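Local coordinates for Oxidored_FMN domain-containing protein ([Pseudomonas] geniculata N1, PDB 6L6J) that probably oxidises the amine 6-hydroxypseudooxynicotine, carrying FMN and a [4Fe-4S] cluster and also binding ADP, at residues 58-63 against 67-72; 74-77 against 81-84; 432-437 against 541-546. All blocks are in the same frame, centred on the assembly; numbering follows the deposited sequence.

Interaction 1. Residues 58-63 against 67-72. With FMN (flavin mononucleotide), chain B.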
loop_
_atom_site.group_PDB
_atom_site.type_symbol
_atom_site.label_atom_id
_atom_site.label_comp_id
_atom_site.label_asym_id
_atom_site.label_seq_id
_atom_site.Cartn_x
_atom_site.Cartn_y
_atom_site.Cartn_z
ATOM N N LEU A 58 -4.731 11.411 11.496
ATOM C CA LEU A 58 -4.107 12.133 10.356
ATOM C C LEU A 58 -2.635 11.764 10.341
ATOM O O LEU A 58 -2.089 11.479 11.435
ATOM C CB LEU A 58 -4.349 13.637 10.465
ATOM C CG LEU A 58 -5.386 14.156 9.477
ATOM C CD1 LEU A 58 -6.646 13.306 9.506
ATOM C CD2 LEU A 58 -5.709 15.625 9.741
ATOM N N GLU A 59 -2.083 11.728 9.126
ATOM C CA GLU A 59 -0.699 11.308 8.787
ATOM C C GLU A 59 0.292 12.358 9.314
ATOM O O GLU A 59 -0.144 13.300 10.035
ATOM C CB GLU A 59 -0.574 11.136 7.270
ATOM C CG GLU A 59 -0.744 12.426 6.466
ATOM C CD GLU A 59 -2.072 12.585 5.722
ATOM O OE1 GLU A 59 -3.129 12.336 6.353
ATOM O OE2 GLU A 59 -2.060 12.986 4.507
ATOM N N GLU A 60 1.575 12.209 8.960
ATOM C CA GLU A 60 2.668 13.119 9.403
ATOM C C GLU A 60 2.221 14.568 9.182
ATOM O O GLU A 60 2.020 14.953 8.049
ATOM C CB GLU A 60 4.002 12.784 8.736
ATOM C CG GLU A 60 3.976 12.688 7.217
ATOM C CD GLU A 60 5.371 12.542 6.627
ATOM O OE1 GLU A 60 6.311 12.104 7.380
ATOM O OE2 GLU A 60 5.532 12.874 5.429
ATOM N N THR A 61 1.986 15.307 10.261
ATOM C CA THR A 61 1.461 16.694 10.220
ATOM C C THR A 61 2.595 17.653 10.589
ATOM O O THR A 61 2.996 17.674 11.772
ATOM C CB THR A 61 0.243 16.810 11.135
ATOM O OG1 THR A 61 -0.719 15.943 10.539
ATOM C CG2 THR A 61 -0.271 18.225 11.276
ATOM N N MET A 62 3.110 18.390 9.616
ATOM C CA MET A 62 4.412 19.084 9.745
ATOM C C MET A 62 4.298 20.199 10.786
ATOM O O MET A 62 3.391 21.051 10.643
ATOM C CB MET A 62 4.835 19.661 8.393
ATOM C CG MET A 62 5.019 18.572 7.351
ATOM S SD MET A 62 6.321 17.417 7.824
ATOM C CE MET A 62 5.412 15.997 8.382
ATOM N N ILE A 63 5.215 20.236 11.751
ATOM C CA ILE A 63 5.188 21.225 12.872
ATOM C C ILE A 63 5.946 22.521 12.545
ATOM O O ILE A 63 5.927 23.415 13.402
ATOM C CB ILE A 63 5.728 20.584 14.157
ATOM C CG1 ILE A 63 7.226 20.293 14.075
ATOM C CG2 ILE A 63 4.928 19.339 14.482
ATOM C CD1 ILE A 63 7.873 20.115 15.425
ATOM N N SER A 67 10.433 21.209 8.032
ATOM C CA SER A 67 10.040 19.781 7.949
ATOM C C SER A 67 9.056 19.540 6.801
ATOM O O SER A 67 7.866 19.808 6.997
ATOM C CB SER A 67 9.465 19.305 9.255
ATOM O OG SER A 67 8.926 18.010 9.097
ATOM N N ASP A 68 9.518 18.986 5.678
ATOM C CA ASP A 68 8.609 18.375 4.668
ATOM C C ASP A 68 9.285 17.236 3.900
ATOM O O ASP A 68 10.520 17.074 3.971
ATOM C CB ASP A 68 8.043 19.406 3.702
ATOM C CG ASP A 68 9.055 20.127 2.844
ATOM O OD1 ASP A 68 9.860 19.436 2.163
ATOM O OD2 ASP A 68 9.019 21.381 2.860
ATOM N N HIS A 69 8.459 16.428 3.249
ATOM C CA HIS A 69 8.842 15.387 2.270
ATOM C C HIS A 69 8.358 15.844 0.883
ATOM O O HIS A 69 7.909 14.972 0.079
ATOM C CB HIS A 69 8.267 14.034 2.719
ATOM C CG HIS A 69 8.910 13.510 3.958
ATOM N ND1 HIS A 69 8.254 13.437 5.157
ATOM C CD2 HIS A 69 10.166 13.093 4.199
ATOM C CE1 HIS A 69 9.071 12.986 6.081
ATOM N NE2 HIS A 69 10.238 12.768 5.523
ATOM N N ALA A 70 8.408 17.161 0.612
ATOM C CA ALA A 70 8.044 17.748 -0.694
ATOM C C ALA A 70 8.695 16.912 -1.792
ATOM O O ALA A 70 9.863 16.558 -1.704
ATOM C CB ALA A 70 8.477 19.189 -0.797
ATOM N N PRO A 71 7.977 16.615 -2.893
ATOM C CA PRO A 71 6.681 17.247 -3.179
ATOM C C PRO A 71 5.424 16.480 -2.709
ATOM O O PRO A 71 4.356 16.797 -3.179
ATOM C CB PRO A 71 6.753 17.303 -4.704
ATOM C CG PRO A 71 7.491 16.011 -5.098
ATOM C CD PRO A 71 8.393 15.655 -3.929
ATOM N N LEU A 72 5.557 15.525 -1.777
ATOM C CA LEU A 72 4.391 14.853 -1.125
ATOM C C LEU A 72 3.554 15.885 -0.351
ATOM O O LEU A 72 4.058 16.559 0.544
ATOM C CB LEU A 72 4.898 13.727 -0.210
ATOM C CG LEU A 72 3.862 13.074 0.713
ATOM C CD1 LEU A 72 2.740 12.405 -0.077
ATOM C CD2 LEU A 72 4.513 12.085 1.665
HETATM N N1 FMN B . 3.092 5.711 9.190
HETATM C C2 FMN B . 3.352 6.924 9.775
HETATM O O2 FMN B . 3.787 6.918 10.931
HETATM N N3 FMN B . 3.139 8.114 9.198
HETATM C C4 FMN B . 2.637 8.194 7.954
HETATM O O4 FMN B . 2.446 9.287 7.424
HETATM C C4A FMN B . 2.347 6.930 7.221
HETATM N N5 FMN B . 1.847 6.942 5.962
HETATM C C5A FMN B . 1.527 5.768 5.369
HETATM C C6 FMN B . 0.942 5.776 4.106
HETATM C C7 FMN B . 0.600 4.574 3.517
HETATM C C7M FMN B . 0.039 4.598 2.148
HETATM C C8 FMN B . 0.812 3.301 4.216
HETATM C C8M FMN B . 0.483 1.983 3.578
HETATM C C9 FMN B . 1.383 3.275 5.460
HETATM C C9A FMN B . 1.744 4.461 6.085
HETATM N N10 FMN B . 2.286 4.458 7.378
HETATM C C10 FMN B . 2.588 5.669 7.951
HETATM C "C1'" FMN B . 2.528 3.198 8.151
HETATM C "C2'" FMN B . 1.243 2.710 8.794
HETATM O "O2'" FMN B . 0.889 3.662 9.781
HETATM C "C3'" FMN B . 1.389 1.369 9.446
HETATM O "O3'" FMN B . 2.306 1.484 10.535
HETATM C "C4'" FMN B . 1.859 0.259 8.506
HETATM O "O4'" FMN B . 1.155 0.343 7.244
HETATM C "C5'" FMN B . 1.691 -1.113 9.143
HETATM O "O5'" FMN B . 0.312 -1.317 9.398
HETATM P P FMN B . -0.615 -2.108 8.330
HETATM O O1P FMN B . -0.059 -3.512 8.259
HETATM O O2P FMN B . -1.971 -2.004 8.953
HETATM O O3P FMN B . -0.480 -1.335 7.032
#

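Interaction 2. Residues 74-77 against 81-84. With SO4 (sulfate ion), chain G.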
loop_
_atom_site.group_PDB
_atom_site.type_symbol
_atom_site.label_atom_id
_atom_site.label_comp_id
_atom_site.label_asym_id
_atom_site.label_seq_id
_atom_site.Cartn_x
_atom_site.Cartn_y
_atom_site.Cartn_z
ATOM N N ASP A 74 1.198 16.996 2.521
ATOM C CA ASP A 74 0.904 16.570 3.911
ATOM C C ASP A 74 0.036 17.610 4.609
ATOM O O ASP A 74 0.024 18.772 4.209
ATOM C CB ASP A 74 2.185 16.434 4.733
ATOM C CG ASP A 74 2.900 15.132 4.489
ATOM O OD1 ASP A 74 2.250 14.238 3.878
ATOM O OD2 ASP A 74 4.099 15.027 4.908
ATOM N N PRO A 75 -0.678 17.242 5.696
ATOM C CA PRO A 75 -1.249 18.227 6.608
ATOM C C PRO A 75 -0.138 19.071 7.234
ATOM O O PRO A 75 0.971 18.590 7.307
ATOM C CB PRO A 75 -1.941 17.406 7.703
ATOM C CG PRO A 75 -2.178 16.078 7.054
ATOM C CD PRO A 75 -1.024 15.878 6.087
ATOM N N ARG A 76 -0.475 20.284 7.669
ATOM C CA ARG A 76 0.467 21.219 8.339
ATOM C C ARG A 76 -0.204 21.821 9.579
ATOM O O ARG A 76 -1.413 22.115 9.536
ATOM C CB ARG A 76 0.880 22.325 7.368
ATOM C CG ARG A 76 1.553 21.832 6.093
ATOM C CD ARG A 76 1.224 22.714 4.894
ATOM N NE ARG A 76 2.281 22.675 3.910
ATOM C CZ ARG A 76 2.637 23.678 3.122
ATOM N NH1 ARG A 76 2.013 24.847 3.184
ATOM N NH2 ARG A 76 3.660 23.516 2.298
ATOM N N MET A 77 0.567 22.010 10.641
ATOM C CA MET A 77 0.083 22.613 11.902
ATOM C C MET A 77 1.161 23.571 12.420
ATOM O O MET A 77 1.310 23.674 13.637
ATOM C CB MET A 77 -0.245 21.503 12.915
ATOM C CG MET A 77 -1.248 21.892 13.988
ATOM S SD MET A 77 -2.892 22.173 13.323
ATOM C CE MET A 77 -3.683 20.684 13.907
ATOM N N LYS A 81 -3.463 29.503 10.409
ATOM C CA LYS A 81 -4.382 29.504 9.239
ATOM C C LYS A 81 -4.794 28.067 8.916
ATOM O O LYS A 81 -5.826 27.907 8.237
ATOM C CB LYS A 81 -3.748 30.192 8.024
ATOM C CG LYS A 81 -2.705 29.411 7.218
ATOM C CD LYS A 81 -2.078 30.275 6.107
ATOM C CE LYS A 81 -1.332 29.507 5.029
ATOM N NZ LYS A 81 0.149 29.552 5.208
ATOM N N TYR A 82 -4.034 27.075 9.405
ATOM C CA TYR A 82 -4.268 25.626 9.142
ATOM C C TYR A 82 -5.292 25.032 10.140
ATOM O O TYR A 82 -5.849 23.927 9.836
ATOM C CB TYR A 82 -2.936 24.867 9.119
ATOM C CG TYR A 82 -1.964 25.317 8.062
ATOM C CD1 TYR A 82 -2.288 25.286 6.708
ATOM C CD2 TYR A 82 -0.702 25.774 8.413
ATOM C CE1 TYR A 82 -1.384 25.709 5.736
ATOM C CE2 TYR A 82 0.203 26.210 7.457
ATOM C CZ TYR A 82 -0.143 26.192 6.119
ATOM O OH TYR A 82 0.778 26.632 5.204
ATOM N N ILE A 83 -5.600 25.749 11.241
ATOM C CA ILE A 83 -6.499 25.272 12.339
ATOM C C ILE A 83 -7.909 25.012 11.792
ATOM O O ILE A 83 -8.400 23.911 11.991
ATOM C CB ILE A 83 -6.545 26.252 13.530
ATOM C CG1 ILE A 83 -5.195 26.344 14.243
ATOM C CG2 ILE A 83 -7.667 25.870 14.492
ATOM C CD1 ILE A 83 -5.161 27.337 15.373
ATOM N N GLU A 84 -8.542 26.000 11.166
ATOM C CA GLU A 84 -9.950 25.897 10.700
ATOM C C GLU A 84 -10.037 24.814 9.624
ATOM O O GLU A 84 -10.898 23.941 9.696
ATOM C CB GLU A 84 -10.485 27.263 10.243
ATOM C CG GLU A 84 -11.985 27.429 10.445
ATOM C CD GLU A 84 -12.883 26.621 9.495
ATOM O OE1 GLU A 84 -13.425 25.541 9.941
ATOM O OE2 GLU A 84 -13.086 27.078 8.312
HETATM S S SO4 G . 1.899 28.330 1.336
HETATM O O1 SO4 G . 0.752 28.480 2.216
HETATM O O2 SO4 G . 2.297 29.616 0.825
HETATM O O3 SO4 G . 3.003 27.747 2.048
HETATM O O4 SO4 G . 1.556 27.477 0.229
#

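Interaction 3. Residues 432-437 against 541-546. With SO4 (sulfate ion), chain E.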
loop_
_atom_site.group_PDB
_atom_site.type_symbol
_atom_site.label_atom_id
_atom_site.label_comp_id
_atom_site.label_asym_id
_atom_site.label_seq_id
_atom_site.Cartn_x
_atom_site.Cartn_y
_atom_site.Cartn_z
ATOM N N ARG A 432 -0.819 -18.523 -8.117
ATOM C CA ARG A 432 -0.059 -19.795 -7.929
ATOM C C ARG A 432 1.453 -19.613 -8.127
ATOM O O ARG A 432 2.182 -20.590 -7.889
ATOM C CB ARG A 432 -0.582 -20.857 -8.902
ATOM C CG ARG A 432 -1.920 -21.464 -8.492
ATOM C CD ARG A 432 -2.622 -22.024 -9.698
ATOM N NE ARG A 432 -3.770 -22.833 -9.350
ATOM C CZ ARG A 432 -5.024 -22.397 -9.192
ATOM N NH1 ARG A 432 -5.325 -21.112 -9.302
ATOM N NH2 ARG A 432 -5.988 -23.262 -8.901
ATOM N N LEU A 433 1.918 -18.435 -8.565
ATOM C CA LEU A 433 3.372 -18.126 -8.650
ATOM C C LEU A 433 3.902 -17.817 -7.252
ATOM O O LEU A 433 3.171 -17.313 -6.403
ATOM C CB LEU A 433 3.609 -16.931 -9.575
ATOM C CG LEU A 433 3.343 -17.161 -11.057
ATOM C CD1 LEU A 433 3.512 -15.859 -11.815
ATOM C CD2 LEU A 433 4.249 -18.243 -11.621
ATOM N N PRO A 434 5.197 -18.067 -6.963
ATOM C CA PRO A 434 5.728 -17.861 -5.619
ATOM C C PRO A 434 5.536 -16.415 -5.128
ATOM O O PRO A 434 5.836 -15.476 -5.847
ATOM C CB PRO A 434 7.223 -18.185 -5.749
ATOM C CG PRO A 434 7.310 -19.056 -6.974
ATOM C CD PRO A 434 6.238 -18.516 -7.902
ATOM N N ARG A 435 4.992 -16.331 -3.920
ATOM C CA ARG A 435 4.772 -15.168 -3.011
ATOM C C ARG A 435 3.694 -14.225 -3.545
ATOM O O ARG A 435 3.514 -13.177 -2.918
ATOM C CB ARG A 435 6.079 -14.548 -2.499
ATOM C CG ARG A 435 7.005 -13.875 -3.486
ATOM C CD ARG A 435 8.470 -14.180 -3.170
ATOM N NE ARG A 435 8.748 -14.105 -1.753
ATOM C CZ ARG A 435 9.826 -14.580 -1.134
ATOM N NH1 ARG A 435 10.797 -15.143 -1.818
ATOM N NH2 ARG A 435 9.950 -14.452 0.178
ATOM N N LEU A 436 2.857 -14.695 -4.472
ATOM C CA LEU A 436 1.721 -13.914 -5.022
ATOM C C LEU A 436 0.396 -14.512 -4.563
ATOM O O LEU A 436 -0.626 -14.196 -5.156
ATOM C CB LEU A 436 1.793 -13.925 -6.553
ATOM C CG LEU A 436 2.825 -13.011 -7.205
ATOM C CD1 LEU A 436 2.425 -12.765 -8.644
ATOM C CD2 LEU A 436 2.981 -11.690 -6.458
ATOM N N SER A 437 0.403 -15.319 -3.512
ATOM C CA SER A 437 -0.771 -16.105 -3.052
ATOM C C SER A 437 -1.893 -15.184 -2.575
ATOM O O SER A 437 -3.041 -15.399 -3.028
ATOM C CB SER A 437 -0.388 -17.078 -1.982
ATOM O OG SER A 437 -1.464 -17.943 -1.738
ATOM N N LEU A 541 11.879 -20.074 -10.952
ATOM C CA LEU A 541 12.879 -20.802 -11.766
ATOM C C LEU A 541 14.046 -21.259 -10.895
ATOM O O LEU A 541 14.542 -22.395 -11.102
ATOM C CB LEU A 541 13.391 -19.887 -12.871
ATOM C CG LEU A 541 12.446 -19.637 -14.041
ATOM C CD1 LEU A 541 12.946 -18.452 -14.849
ATOM C CD2 LEU A 541 12.321 -20.870 -14.930
ATOM N N ALA A 542 14.521 -20.412 -9.986
ATOM C CA ALA A 542 15.624 -20.795 -9.074
ATOM C C ALA A 542 15.133 -21.994 -8.229
ATOM O O ALA A 542 15.877 -23.011 -8.116
ATOM C CB ALA A 542 16.077 -19.614 -8.240
ATOM N N ARG A 543 13.892 -21.930 -7.753
ATOM C CA ARG A 543 13.260 -22.980 -6.912
ATOM C C ARG A 543 13.010 -24.270 -7.695
ATOM O O ARG A 543 12.695 -25.243 -7.057
ATOM C CB ARG A 543 11.894 -22.524 -6.385
ATOM C CG ARG A 543 11.961 -21.431 -5.339
ATOM C CD ARG A 543 10.573 -21.245 -4.784
ATOM N NE ARG A 543 10.367 -19.928 -4.199
ATOM C CZ ARG A 543 9.369 -19.616 -3.387
ATOM N NH1 ARG A 543 8.479 -20.542 -3.064
ATOM N NH2 ARG A 543 9.275 -18.384 -2.910
ATOM N N ALA A 544 13.014 -24.235 -9.024
ATOM C CA ALA A 544 12.883 -25.445 -9.869
ATOM C C ALA A 544 14.257 -26.113 -10.041
ATOM O O ALA A 544 14.285 -27.261 -10.529
ATOM C CB ALA A 544 12.262 -25.091 -11.191
ATOM N N GLY A 545 15.342 -25.426 -9.649
ATOM C CA GLY A 545 16.729 -25.907 -9.740
ATOM C C GLY A 545 17.512 -25.255 -10.869
ATOM O O GLY A 545 18.702 -25.625 -11.044
ATOM N N CYS A 546 16.915 -24.323 -11.627
ATOM C CA CYS A 546 17.654 -23.518 -12.646
ATOM C C CYS A 546 18.579 -22.518 -11.943
ATOM O O CYS A 546 18.190 -21.992 -10.900
ATOM C CB CYS A 546 16.748 -22.733 -13.584
ATOM S SG CYS A 546 15.429 -23.713 -14.329
HETATM S S SO4 E . -3.726 -26.773 -8.712
HETATM O O1 SO4 E . -4.771 -27.019 -7.713
HETATM O O2 SO4 E . -4.004 -25.535 -9.450
HETATM O O3 SO4 E . -2.440 -26.646 -8.030
HETATM O O4 SO4 E . -3.679 -27.895 -9.647
#

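Interaction 1. Residues 58-63 against 67-72
E60, on the second strand of a TIM barrel, meets H69 in the loop that leaves that strand, and the pair illustrates how a barrel strand can present a residue to its cofactor and to its own loop at once. The backbone of E60 reaches the flavin, N to O4 of FMN at 3.4 Å, a weak hydrogen bond. From CB the chain first skirts the same oxygen. CG, set between the backbone N and the carbonyl carbon (chi1 52°), lies 3.7 Å from FMN O4, after which the extended chain carries the carboxylate away toward the loop. CD comes beside the imidazole, OE1 lies 3.2 Å from H69 CE1, and OE2 accepts a hydrogen bond from H69 ND1 at 2.8 Å. The carboxylate and ring planes are nearly parallel, with OE2 at the ring's edge, but ND1 approaches on the syn side, 21° out of the carboxylate plane, and the bond is bent to 140° at the hydrogen. The far nitrogen of the ring, NE2, is hydrogen-bonded to S110, which helps fix the rotation of the ring. With an alanine in place of E60, H69 ND1 would probably lose its acceptor and the ring would be freer to turn. The loop has its own brace, an Asx turn at D68, whose carboxylate also receives the backbone amides of I114 and Y115. Beyond the histidine, L72 CD2 approaches the acceptor oxygen of the histidine bond, 4.0 Å from E60 OE2.

Interaction 2. Residues 74-77 against 81-84
R76 is extended, and Y82 sits in the 3-10 turn leading into helix 83-94, both in the connection from strand 55-62 to that helix in the TIM barrel. The tyrosine CB lies against the backbone of the loop, Y82 CB being 3.2 Å from R76 O, and the ring then crosses the arginine chain obliquely. R76 CB sits over the middle of one face of the Y82 ring, a CH-pi contact 3.9 Å from the ring centroid and 11° off the normal. K81 CG packs over the centre of the opposite face, so the ring is held between two aliphatic chains; the ring of Y78 adds an edge-to-face partner. Farther out, the arginine chain, bent at chi2, runs past the phenol with its guanidinium turned almost perpendicular to the ring, 84° between planes. R76 NH1 gives Y82 OH a hydrogen bond of 3.0 Å, bent to 132° at the hydrogen. The same hydroxyl accepts from K81 NZ, so two cationic chains grip one phenol oxygen. They also share a sulfate, probably from the crystallisation liquor: R76 NH1 donates to its O3 at 3.3 Å, and K81 NZ to its O1 at 3.2 Å.

Interaction 3. Residues 432-437 against 541-546
The guanidinium of R543 lies flat against P434, whose CB stands 3.4 Å above the guanidinium plane, over its centre, with R543 CZ and NH2 equally near. At the edge of the same group, near its plane, comes R435 NH1, 3.7 Å from R543 NH2, the two guanidinium planes being 86° apart. D539 serves both of these charges: its carboxylate forms salt bridges to R543 NE and to R435 NH1, and so probably lets the two guanidinium groups lie this close. R435 is further anchored through NE, bonded to the carbonyl oxygen of R271. R543 reaches the proline on a chain extended from CG to NE, with CG anti to its carbonyl carbon (chi1 -70°), and its side chain also approaches a bound citrate, probably from the crystallisation liquor.

Both partners are displayed by turns. P434 and R435 are the two central residues of a type II beta turn closed by L436 N to L433 O, 3.3 Å. R543 follows from helix 533-542, in the turn where G545, with positive phi, completes a Schellman motif: C546 N returns to L541 O at 3.1 Å and G545 N to A542 O at 2.9 Å. Off to one side, R432 NE donates to O2 of a sulfate, probably from the crystallisation liquor, at 2.7 Å. The arrangement is that of a small, surface-lying domain interface, a turn of the Rossmann-like nucleotide-binding domain resting on the turn after a helix of the second alpha/beta domain.

How the interactions relate
Interactions 1 and 2 follow each other along the connection from strand 55-62 to helix 83-94, with centres 11 Å apart. They touch directly: M62 O probably accepts from M77 N at 3.0 Å, and the carboxylates of E60 and D74 lie close together. Interaction 1 borders the flavin, whereas the R76 side chain of interaction 2 is about 13 Å from it. Interaction 3 stands apart, on the opposite side of the chain's centre, its own centre 39 Å from that of interaction 1 and 48 Å from that of interaction 2. Even so, the R435 side chain lies about 12 Å from that of C347, a ligand of the iron-sulfur cluster.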